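Local coordinates for porin (PDB 3T24), which forms a beta-barrel channel of the OprD family in the Pseudomonas aeruginosa outer membrane and probably admits small carboxylate-bearing solutes, at residues L152-L157 with D193-S198; T207-G212 with H221-V226; S239-A244 with A261-S266. All blocks are in the same frame, centred on the assembly; numbering follows the deposited sequence.

Contact 1: L152-L157 with D193-S198. With C8E ((hydroxyethyloxy)tri(ethyloxy)octane), chain J.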
loop_
_atom_site.group_PDB
_atom_site.type_symbol
_atom_site.label_atom_id
_atom_site.label_comp_id
_atom_site.label_asym_id
_atom_site.label_seq_id
_atom_site.Cartn_x
_atom_site.Cartn_y
_atom_site.Cartn_z
ATOM N N LEU A 152 -8.371 -4.928 17.802
ATOM C CA LEU A 152 -7.340 -5.943 17.818
ATOM C C LEU A 152 -7.409 -6.744 16.527
ATOM O O LEU A 152 -8.477 -6.933 15.953
ATOM C CB LEU A 152 -7.530 -6.866 19.021
ATOM C CG LEU A 152 -7.628 -6.166 20.382
ATOM C CD1 LEU A 152 -8.278 -7.061 21.397
ATOM C CD2 LEU A 152 -6.245 -5.754 20.863
ATOM N N ASP A 153 -6.258 -7.215 16.071
ATOM C CA ASP A 153 -6.205 -8.048 14.892
ATOM C C ASP A 153 -5.221 -9.177 15.169
ATOM O O ASP A 153 -4.422 -9.103 16.088
ATOM C CB ASP A 153 -5.762 -7.221 13.688
ATOM C CG ASP A 153 -4.325 -6.761 13.808
ATOM O OD1 ASP A 153 -3.424 -7.603 13.609
ATOM O OD2 ASP A 153 -4.093 -5.570 14.124
ATOM N N ALA A 154 -5.284 -10.228 14.375
ATOM C CA ALA A 154 -4.319 -11.311 14.477
ATOM C C ALA A 154 -4.609 -12.243 13.315
ATOM O O ALA A 154 -5.759 -12.386 12.904
ATOM C CB ALA A 154 -4.463 -12.046 15.809
ATOM N N GLY A 155 -3.577 -12.874 12.780
ATOM C CA GLY A 155 -3.775 -13.772 11.670
ATOM C C GLY A 155 -2.532 -14.447 11.127
ATOM O O GLY A 155 -1.411 -14.245 11.607
ATOM N N ARG A 156 -2.765 -15.268 10.110
ATOM C CA ARG A 156 -1.720 -15.973 9.415
ATOM C C ARG A 156 -2.002 -16.035 7.924
ATOM O O ARG A 156 -3.021 -16.584 7.489
ATOM C CB ARG A 156 -1.569 -17.393 9.958
ATOM C CG ARG A 156 -0.647 -18.232 9.080
ATOM C CD ARG A 156 -0.219 -19.502 9.747
ATOM N NE ARG A 156 0.328 -19.243 11.073
ATOM C CZ ARG A 156 0.627 -20.197 11.949
ATOM N NH1 ARG A 156 0.431 -21.467 11.627
ATOM N NH2 ARG A 156 1.116 -19.886 13.144
ATOM N N LEU A 157 -1.079 -15.489 7.148
ATOM C CA LEU A 157 -1.115 -15.572 5.692
ATOM C C LEU A 157 -0.164 -16.671 5.228
ATOM O O LEU A 157 0.979 -16.765 5.695
ATOM C CB LEU A 157 -0.690 -14.232 5.095
ATOM C CG LEU A 157 -1.428 -13.048 5.734
ATOM C CD1 LEU A 157 -0.829 -11.763 5.245
ATOM C CD2 LEU A 157 -2.970 -13.078 5.495
ATOM N N ASP A 193 2.888 -14.440 10.204
ATOM C CA ASP A 193 1.999 -14.276 11.344
ATOM C C ASP A 193 1.953 -12.826 11.756
ATOM O O ASP A 193 2.986 -12.134 11.747
ATOM C CB ASP A 193 2.458 -15.116 12.523
ATOM C CG ASP A 193 2.309 -16.595 12.272
ATOM O OD1 ASP A 193 1.601 -16.966 11.313
ATOM O OD2 ASP A 193 2.891 -17.387 13.041
ATOM N N PHE A 194 0.765 -12.363 12.135
ATOM C CA PHE A 194 0.639 -10.995 12.597
ATOM C C PHE A 194 -0.342 -10.876 13.746
ATOM O O PHE A 194 -1.232 -11.711 13.913
ATOM C CB PHE A 194 0.319 -10.031 11.440
ATOM C CG PHE A 194 -0.986 -10.311 10.752
ATOM C CD1 PHE A 194 -2.150 -9.704 11.189
ATOM C CD2 PHE A 194 -1.046 -11.184 9.669
ATOM C CE1 PHE A 194 -3.359 -9.944 10.556
ATOM C CE2 PHE A 194 -2.261 -11.441 9.019
ATOM C CZ PHE A 194 -3.424 -10.814 9.466
ATOM N N ALA A 195 -0.122 -9.863 14.579
ATOM C CA ALA A 195 -1.013 -9.539 15.696
ATOM C C ALA A 195 -0.754 -8.098 16.057
ATOM O O ALA A 195 0.341 -7.582 15.841
ATOM C CB ALA A 195 -0.773 -10.445 16.883
ATOM N N GLY A 196 -1.774 -7.423 16.551
ATOM C CA GLY A 196 -1.600 -6.033 16.914
ATOM C C GLY A 196 -2.868 -5.392 17.409
ATOM O O GLY A 196 -3.887 -6.054 17.610
ATOM N N GLY A 197 -2.814 -4.084 17.578
ATOM C CA GLY A 197 -3.942 -3.366 18.120
ATOM C C GLY A 197 -3.731 -1.876 18.012
ATOM O O GLY A 197 -2.632 -1.389 17.723
ATOM N N SER A 198 -4.800 -1.142 18.254
ATOM C CA SER A 198 -4.722 0.290 18.230
ATOM C C SER A 198 -5.800 0.770 19.166
ATOM O O SER A 198 -6.850 0.132 19.290
ATOM C CB SER A 198 -4.942 0.821 16.820
ATOM O OG SER A 198 -6.245 0.510 16.404
HETATM C C1 C8E J . -1.530 -17.484 14.367
HETATM C C2 C8E J . -1.334 -15.989 14.609
HETATM C C3 C8E J . -0.090 -15.745 15.458
HETATM C C4 C8E J . -0.015 -14.336 16.048
HETATM C C5 C8E J . 1.314 -14.105 16.782
HETATM C C6 C8E J . 1.168 -13.891 18.300
HETATM C C7 C8E J . 2.321 -13.087 18.921
HETATM C C8 C8E J . 3.364 -13.908 19.689
HETATM O O9 C8E J . 4.674 -13.342 19.556
HETATM C C10 C8E J . 5.037 -12.374 20.551
HETATM C C11 C8E J . 4.927 -10.949 19.998
HETATM O O12 C8E J . 3.553 -10.623 19.847
HETATM C C13 C8E J . 3.249 -9.236 19.786
HETATM C C14 C8E J . 2.045 -8.877 20.669
HETATM O O15 C8E J . 0.889 -8.519 19.926
HETATM C C16 C8E J . 0.435 -7.195 20.143
HETATM C C17 C8E J . -0.951 -7.163 20.796
HETATM O O18 C8E J . -1.400 -5.830 20.977
#

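Contact 2: T207-G212 with H221-V226. With C8E ((hydroxyethyloxy)tri(ethyloxy)octane), chain J; C8E ((hydroxyethyloxy)tri(ethyloxy)octane), chain M.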
loop_
_atom_site.group_PDB
_atom_site.type_symbol
_atom_site.label_atom_id
_atom_site.label_comp_id
_atom_site.label_asym_id
_atom_site.label_seq_id
_atom_site.Cartn_x
_atom_site.Cartn_y
_atom_site.Cartn_z
ATOM N N THR A 207 -2.843 5.491 19.301
ATOM C CA THR A 207 -1.557 4.835 19.159
ATOM C C THR A 207 -1.798 3.393 18.752
ATOM O O THR A 207 -2.887 2.842 18.971
ATOM C CB THR A 207 -0.732 4.888 20.455
ATOM O OG1 THR A 207 -1.305 4.015 21.443
ATOM C CG2 THR A 207 -0.695 6.303 20.985
ATOM N N SER A 208 -0.779 2.789 18.155
ATOM C CA SER A 208 -0.871 1.416 17.707
ATOM C C SER A 208 0.425 0.656 17.943
ATOM O O SER A 208 1.514 1.224 17.936
ATOM C CB SER A 208 -1.241 1.375 16.230
ATOM O OG SER A 208 -0.253 2.023 15.455
ATOM N N TYR A 209 0.288 -0.643 18.159
ATOM C CA TYR A 209 1.417 -1.547 18.279
ATOM C C TYR A 209 1.120 -2.787 17.409
ATOM O O TYR A 209 0.110 -3.454 17.579
ATOM C CB TYR A 209 1.648 -1.896 19.760
ATOM C CG TYR A 209 2.745 -2.895 20.035
ATOM C CD1 TYR A 209 4.056 -2.490 20.187
ATOM C CD2 TYR A 209 2.465 -4.239 20.172
ATOM C CE1 TYR A 209 5.063 -3.398 20.452
ATOM C CE2 TYR A 209 3.462 -5.158 20.434
ATOM C CZ TYR A 209 4.761 -4.729 20.574
ATOM O OH TYR A 209 5.764 -5.633 20.838
ATOM N N HIS A 210 1.995 -3.072 16.457
ATOM C CA HIS A 210 1.778 -4.191 15.559
ATOM C C HIS A 210 3.026 -5.043 15.447
ATOM O O HIS A 210 4.138 -4.522 15.408
ATOM C CB HIS A 210 1.339 -3.693 14.163
ATOM C CG HIS A 210 -0.030 -3.085 14.165
ATOM N ND1 HIS A 210 -1.159 -3.815 13.879
ATOM C CD2 HIS A 210 -0.447 -1.838 14.479
ATOM C CE1 HIS A 210 -2.222 -3.032 13.995
ATOM N NE2 HIS A 210 -1.818 -1.831 14.364
ATOM N N TYR A 211 2.801 -6.353 15.396
ATOM C CA TYR A 211 3.827 -7.356 15.210
ATOM C C TYR A 211 3.573 -8.165 13.944
ATOM O O TYR A 211 2.445 -8.571 13.665
ATOM C CB TYR A 211 3.794 -8.306 16.393
ATOM C CG TYR A 211 4.697 -9.518 16.283
ATOM C CD1 TYR A 211 6.046 -9.446 16.654
ATOM C CD2 TYR A 211 4.194 -10.747 15.857
ATOM C CE1 TYR A 211 6.877 -10.565 16.585
ATOM C CE2 TYR A 211 5.008 -11.867 15.779
ATOM C CZ TYR A 211 6.352 -11.768 16.151
ATOM O OH TYR A 211 7.164 -12.877 16.090
ATOM N N GLY A 212 4.632 -8.413 13.193
ATOM C CA GLY A 212 4.574 -9.291 12.045
ATOM C C GLY A 212 5.820 -10.158 11.938
ATOM O O GLY A 212 6.941 -9.695 12.163
ATOM N N HIS A 221 8.399 -5.171 14.825
ATOM C CA HIS A 221 7.509 -4.484 15.754
ATOM C C HIS A 221 7.306 -3.086 15.197
ATOM O O HIS A 221 8.278 -2.383 14.896
ATOM C CB HIS A 221 8.128 -4.409 17.162
ATOM C CG HIS A 221 8.380 -5.754 17.772
ATOM N ND1 HIS A 221 7.616 -6.258 18.801
ATOM C CD2 HIS A 221 9.286 -6.713 17.469
ATOM C CE1 HIS A 221 8.048 -7.469 19.118
ATOM N NE2 HIS A 221 9.063 -7.763 18.327
ATOM N N TYR A 222 6.049 -2.701 15.024
ATOM C CA TYR A 222 5.735 -1.397 14.478
ATOM C C TYR A 222 4.981 -0.591 15.517
ATOM O O TYR A 222 3.941 -1.029 16.004
ATOM C CB TYR A 222 4.871 -1.534 13.221
ATOM C CG TYR A 222 5.224 -0.536 12.164
ATOM C CD1 TYR A 222 5.852 -0.936 10.974
ATOM C CD2 TYR A 222 4.954 0.812 12.347
ATOM C CE1 TYR A 222 6.196 -0.018 10.000
ATOM C CE2 TYR A 222 5.306 1.744 11.382
ATOM C CZ TYR A 222 5.931 1.326 10.210
ATOM O OH TYR A 222 6.274 2.251 9.250
ATOM N N LEU A 223 5.489 0.582 15.863
ATOM C CA LEU A 223 4.750 1.455 16.768
ATOM C C LEU A 223 4.241 2.668 16.016
ATOM O O LEU A 223 4.924 3.205 15.157
ATOM C CB LEU A 223 5.604 1.896 17.951
ATOM C CG LEU A 223 5.858 0.918 19.100
ATOM C CD1 LEU A 223 6.713 -0.237 18.633
ATOM C CD2 LEU A 223 6.546 1.639 20.250
ATOM N N GLY A 224 3.028 3.085 16.334
ATOM C CA GLY A 224 2.441 4.236 15.689
ATOM C C GLY A 224 1.745 5.155 16.667
ATOM O O GLY A 224 1.305 4.735 17.745
ATOM N N LEU A 225 1.662 6.421 16.276
ATOM C CA LEU A 225 1.018 7.464 17.054
ATOM C C LEU A 225 0.469 8.411 16.011
ATOM O O LEU A 225 1.217 8.945 15.205
ATOM C CB LEU A 225 2.051 8.170 17.943
ATOM C CG LEU A 225 1.823 9.461 18.756
ATOM C CD1 LEU A 225 1.051 10.550 17.981
ATOM C CD2 LEU A 225 1.172 9.185 20.119
ATOM N N VAL A 226 -0.842 8.597 16.003
ATOM C CA VAL A 226 -1.458 9.523 15.065
ATOM C C VAL A 226 -2.237 10.594 15.823
ATOM O O VAL A 226 -3.119 10.292 16.617
ATOM C CB VAL A 226 -2.385 8.783 14.072
ATOM C CG1 VAL A 226 -3.159 9.764 13.211
ATOM C CG2 VAL A 226 -1.573 7.838 13.208
HETATM C C1 C8E J . -1.530 -17.484 14.367
HETATM C C2 C8E J . -1.334 -15.989 14.609
HETATM C C3 C8E J . -0.090 -15.745 15.458
HETATM C C4 C8E J . -0.015 -14.336 16.048
HETATM C C5 C8E J . 1.314 -14.105 16.782
HETATM C C6 C8E J . 1.168 -13.891 18.300
HETATM C C7 C8E J . 2.321 -13.087 18.921
HETATM C C8 C8E J . 3.364 -13.908 19.689
HETATM O O9 C8E J . 4.674 -13.342 19.556
HETATM C C10 C8E J . 5.037 -12.374 20.551
HETATM C C11 C8E J . 4.927 -10.949 19.998
HETATM O O12 C8E J . 3.553 -10.623 19.847
HETATM C C13 C8E J . 3.249 -9.236 19.786
HETATM C C14 C8E J . 2.045 -8.877 20.669
HETATM O O15 C8E J . 0.889 -8.519 19.926
HETATM C C16 C8E J . 0.435 -7.195 20.143
HETATM C C17 C8E J . -0.951 -7.163 20.796
HETATM O O18 C8E J . -1.400 -5.830 20.977
HETATM C C1 C8E M . 3.482 4.894 21.277
HETATM C C2 C8E M . 3.073 3.432 21.096
HETATM C C3 C8E M . 2.124 2.991 22.207
HETATM C C4 C8E M . 1.811 1.500 22.086
HETATM C C5 C8E M . 1.600 0.825 23.445
HETATM C C6 C8E M . 0.690 -0.399 23.340
HETATM C C7 C8E M . -0.789 -0.083 23.576
HETATM C C8 C8E M . -1.376 0.918 22.584
HETATM O O9 C8E M . -2.011 0.151 21.588
HETATM C C10 C8E M . -3.012 -0.656 22.161
HETATM C C11 C8E M . -2.921 -2.107 21.696
HETATM O O12 C8E M . -1.787 -2.709 22.294
HETATM O O HOH W 1 1.933 0.480 14.288
#

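Contact 3: S239-A244 with A261-S266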
loop_
_atom_site.group_PDB
_atom_site.type_symbol
_atom_site.label_atom_id
_atom_site.label_comp_id
_atom_site.label_asym_id
_atom_site.label_seq_id
_atom_site.Cartn_x
_atom_site.Cartn_y
_atom_site.Cartn_z
ATOM N N SER A 239 -0.468 14.757 12.872
ATOM C CA SER A 239 0.863 14.238 13.166
ATOM C C SER A 239 0.858 12.721 13.094
ATOM O O SER A 239 0.147 12.060 13.849
ATOM C CB SER A 239 1.329 14.691 14.551
ATOM O OG SER A 239 1.636 16.075 14.562
ATOM N N ASP A 240 1.650 12.181 12.175
ATOM C CA ASP A 240 1.723 10.747 11.932
ATOM C C ASP A 240 3.135 10.278 12.255
ATOM O O ASP A 240 4.042 10.419 11.426
ATOM C CB ASP A 240 1.419 10.474 10.458
ATOM C CG ASP A 240 1.141 9.000 10.164
ATOM O OD1 ASP A 240 1.635 8.110 10.888
ATOM O OD2 ASP A 240 0.413 8.734 9.189
ATOM N N ILE A 241 3.337 9.741 13.456
ATOM C CA ILE A 241 4.682 9.329 13.871
ATOM C C ILE A 241 4.769 7.805 13.954
ATOM O O ILE A 241 3.868 7.153 14.474
ATOM C CB ILE A 241 5.160 10.014 15.196
ATOM C CG1 ILE A 241 5.421 11.508 14.984
ATOM C CG2 ILE A 241 6.475 9.414 15.678
ATOM C CD1 ILE A 241 4.223 12.308 14.621
ATOM N N ARG A 242 5.864 7.261 13.429
ATOM C CA ARG A 242 6.016 5.828 13.214
ATOM C C ARG A 242 7.417 5.356 13.551
ATOM O O ARG A 242 8.396 6.074 13.335
ATOM C CB ARG A 242 5.775 5.506 11.745
ATOM C CG ARG A 242 4.462 6.025 11.191
ATOM C CD ARG A 242 4.323 5.596 9.749
ATOM N NE ARG A 242 3.127 6.138 9.123
ATOM C CZ ARG A 242 2.815 5.942 7.849
ATOM N NH1 ARG A 242 3.607 5.212 7.063
ATOM N NH2 ARG A 242 1.705 6.468 7.362
ATOM N N TRP A 243 7.520 4.129 14.043
ATOM C CA TRP A 243 8.822 3.558 14.351
ATOM C C TRP A 243 8.742 2.050 14.325
ATOM O O TRP A 243 7.880 1.460 14.956
ATOM C CB TRP A 243 9.299 4.035 15.725
ATOM C CG TRP A 243 10.688 3.612 16.013
ATOM C CD1 TRP A 243 11.839 4.247 15.630
ATOM C CD2 TRP A 243 11.093 2.452 16.742
ATOM N NE1 TRP A 243 12.933 3.556 16.086
ATOM C CE2 TRP A 243 12.505 2.451 16.772
ATOM C CE3 TRP A 243 10.402 1.419 17.380
ATOM C CZ2 TRP A 243 13.235 1.453 17.407
ATOM C CZ3 TRP A 243 11.123 0.432 18.009
ATOM C CH2 TRP A 243 12.528 0.452 18.018
ATOM N N ALA A 244 9.637 1.420 13.575
ATOM C CA ALA A 244 9.581 -0.025 13.406
ATOM C C ALA A 244 10.958 -0.624 13.604
ATOM O O ALA A 244 11.948 -0.118 13.077
ATOM C CB ALA A 244 9.065 -0.378 12.020
ATOM N N ALA A 261 8.009 9.913 9.965
ATOM C CA ALA A 261 6.934 10.742 10.456
ATOM C C ALA A 261 6.511 11.752 9.391
ATOM O O ALA A 261 7.329 12.246 8.617
ATOM C CB ALA A 261 7.368 11.453 11.718
ATOM N N MET A 262 5.222 12.053 9.363
ATOM C CA MET A 262 4.687 13.026 8.429
ATOM C C MET A 262 3.809 13.995 9.183
ATOM O O MET A 262 3.050 13.607 10.081
ATOM C CB MET A 262 3.864 12.356 7.327
ATOM C CG MET A 262 3.395 13.333 6.250
ATOM S SD MET A 262 4.232 13.127 4.663
ATOM C CE MET A 262 3.608 11.513 4.175
ATOM N N PHE A 263 3.912 15.259 8.804
ATOM C CA PHE A 263 3.105 16.296 9.411
ATOM C C PHE A 263 2.363 16.977 8.288
ATOM O O PHE A 263 2.977 17.433 7.328
ATOM C CB PHE A 263 4.006 17.265 10.164
ATOM C CG PHE A 263 4.769 16.615 11.279
ATOM C CD1 PHE A 263 4.249 16.579 12.561
ATOM C CD2 PHE A 263 5.982 16.003 11.036
ATOM C CE1 PHE A 263 4.934 15.962 13.583
ATOM C CE2 PHE A 263 6.673 15.386 12.052
ATOM C CZ PHE A 263 6.147 15.364 13.330
ATOM N N THR A 264 1.040 17.018 8.390
ATOM C CA THR A 264 0.222 17.574 7.319
ATOM C C THR A 264 -0.730 18.630 7.863
ATOM O O THR A 264 -1.711 18.323 8.544
ATOM C CB THR A 264 -0.589 16.481 6.573
ATOM O OG1 THR A 264 0.308 15.530 5.974
ATOM C CG2 THR A 264 -1.451 17.102 5.485
ATOM N N TYR A 265 -0.417 19.882 7.557
ATOM C CA TYR A 265 -1.247 21.000 7.957
ATOM C C TYR A 265 -2.280 21.260 6.873
ATOM O O TYR A 265 -1.925 21.556 5.734
ATOM C CB TYR A 265 -0.373 22.235 8.169
ATOM C CG TYR A 265 -1.156 23.499 8.402
ATOM C CD1 TYR A 265 -1.858 23.690 9.582
ATOM C CD2 TYR A 265 -1.191 24.504 7.444
ATOM C CE1 TYR A 265 -2.579 24.845 9.808
ATOM C CE2 TYR A 265 -1.912 25.666 7.660
ATOM C CZ TYR A 265 -2.604 25.831 8.846
ATOM O OH TYR A 265 -3.326 26.983 9.078
ATOM N N SER A 266 -3.557 21.145 7.221
ATOM C CA SER A 266 -4.609 21.291 6.228
ATOM C C SER A 266 -5.352 22.601 6.427
ATOM O O SER A 266 -5.783 22.911 7.539
ATOM C CB SER A 266 -5.605 20.128 6.318
ATOM O OG SER A 266 -4.954 18.883 6.529
#

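Contact 1: L152-L157 with D193-S198
The F194 ring lies flat on the backbone of G155, whose CA is 3.9 Å from the ring centroid, over the face and 19° off the ring normal, a CH-pi contact; G155 N sits over the same face, displaced to the rim. At the ring's edge, in its plane, D153 OD1 comes to 3.4 Å from F194 CD1, while L157 CG meets the edge at CE2. F194 reaches across because its CG stands between the backbone N and the carbonyl carbon (chi1 62°), and G155 has no side chain where the ring sits. The second flat pair is R156 and D193, guanidinium and carboxylate planes 15° apart. R156 grips side-on, NE to D193 OD1 at 2.6 Å and NH2 to OD2 at 3.1 Å, each oxygen met on its syn side but from somewhat out of the carboxylate plane. These are neighbouring antiparallel strands of the porin barrel wall: D153 pairs with G196 and G155 with F194 through two N-H...O bonds each. F194 and D153 point to the face where L122 packs on both. On the other face the octyl end of a C8E molecule lies against R156 and the G155 and F194 carbonyls, its C3 3.9 Å from D193 CB.

Contact 2: T207-G212 with H221-V226
T207 CG2 touches L225 CD2 at 3.5 Å, methyl against methyl, while T207 OG1 hydrogen-bonds W201 NE1, in the turn that precedes strand 205-214, and also borders C8 of the chain M detergent. S208 is bonded to G224 in both directions through backbone N and O. Its OG, set between the backbone N and the carbonyl carbon (chi1 61°), leans over G224 CA at 3.5 Å, where the glycine leaves room, and bonds a water that in turn gives a weak bond to Y222 O. Y209 extends beside L223, CD1 to CD1 at 3.8 Å, and runs on alongside H221. Here H221 ND1 donates to Y209 OH at 2.8 Å, with the oxygen close to the imidazole plane, though the bond is bent (146°); the two rings are set obliquely to each other. H210 pairs with Y222 by backbone bonds in both directions, and its imidazole turns to the other face, where it packs on L122 and P123. Y211, with CG anti to the backbone N (chi1 173°), carries its ring edge to the face of H221 in an edge-to-face pair, CD1 to CE1 at 3.7 Å. C11 of the chain J detergent rests over the centre of one Y211 face.

The segments belong to one beta hairpin of the porin barrel, strands 205-214 and 218-230. Y209, Y211 and H221 form an aromatic cluster on the face the two detergents touch. The donation from ND1 would restrain the rotation of the imidazole and is consistent with a proton on that nitrogen, while the ring face of H221 receives Y211.

Contact 3: S239-A244 with A261-S266
Two backbone hydrogen bonds join D240 and M262 on these antiparallel strands. D240 N donates to M262 O, and M262 N returns a bond to D240 O, both at 2.9 Å. The same D240 O also receives a CA-H...O contact from A261 CA at 3.1 Å, so one carbonyl serves two neighbouring residues.

Apolar packing joins I241, A261 and F263 on one face. I241 CG1 touches A261 CB at 3.8 Å, and the isoleucine's CD1 goes on to F263 CZ, the two side chains meeting at a slant. I241 reaches both because CG1 is anti to the carbonyl carbon (chi1 -70°). The polar S239 OG lies at the edge of the F263 ring, 3.3 Å from CD1.

The charged pair of the two segments, D240 and R242, lies on the first strand, D240 on the face opposite I241 and F263. R242 holds D240 side-on with two nitrogens, NE to OD1 at 3.0 Å and NH2 to OD2 at 3.2 Å. Both oxygens lie near the guanidinium plane, yet the arginine approaches them from above the carboxylate plane. R242 also makes a cation-pi interaction with Y294, so the guanidinium is probably oriented by both.

This pairing belongs to the hairpin of strands 235-248 and 255-267 in the porin barrel. Strand 218-230 flanks it through backbone bonds, and strand 270-280 borders the far edge, where A261 bonds Y276.

Overall arrangement
The three contacts follow one another round the barrel wall in chain order. Contacts 1 and 2, centres 11 Å apart, are stitched by probable backbone hydrogen bonds, A195 O to Y211 N at 2.8 Å and G197 N to Y209 O at 3.0 Å. Contacts 2 and 3, centres 13 Å apart, are joined likewise, L223 N lying 2.7 Å from W243 O and I241 N 2.9 Å from L225 O. Contacts 1 and 3 do not touch, their nearest atoms being about 11 Å apart. One C8E molecule, chain J, spans contacts 1 and 2 on what is probably the outer face; D153, H210, Y222 and R242 probably face the lumen, D153 OD2 packing 3.2 Å from H210 CE1.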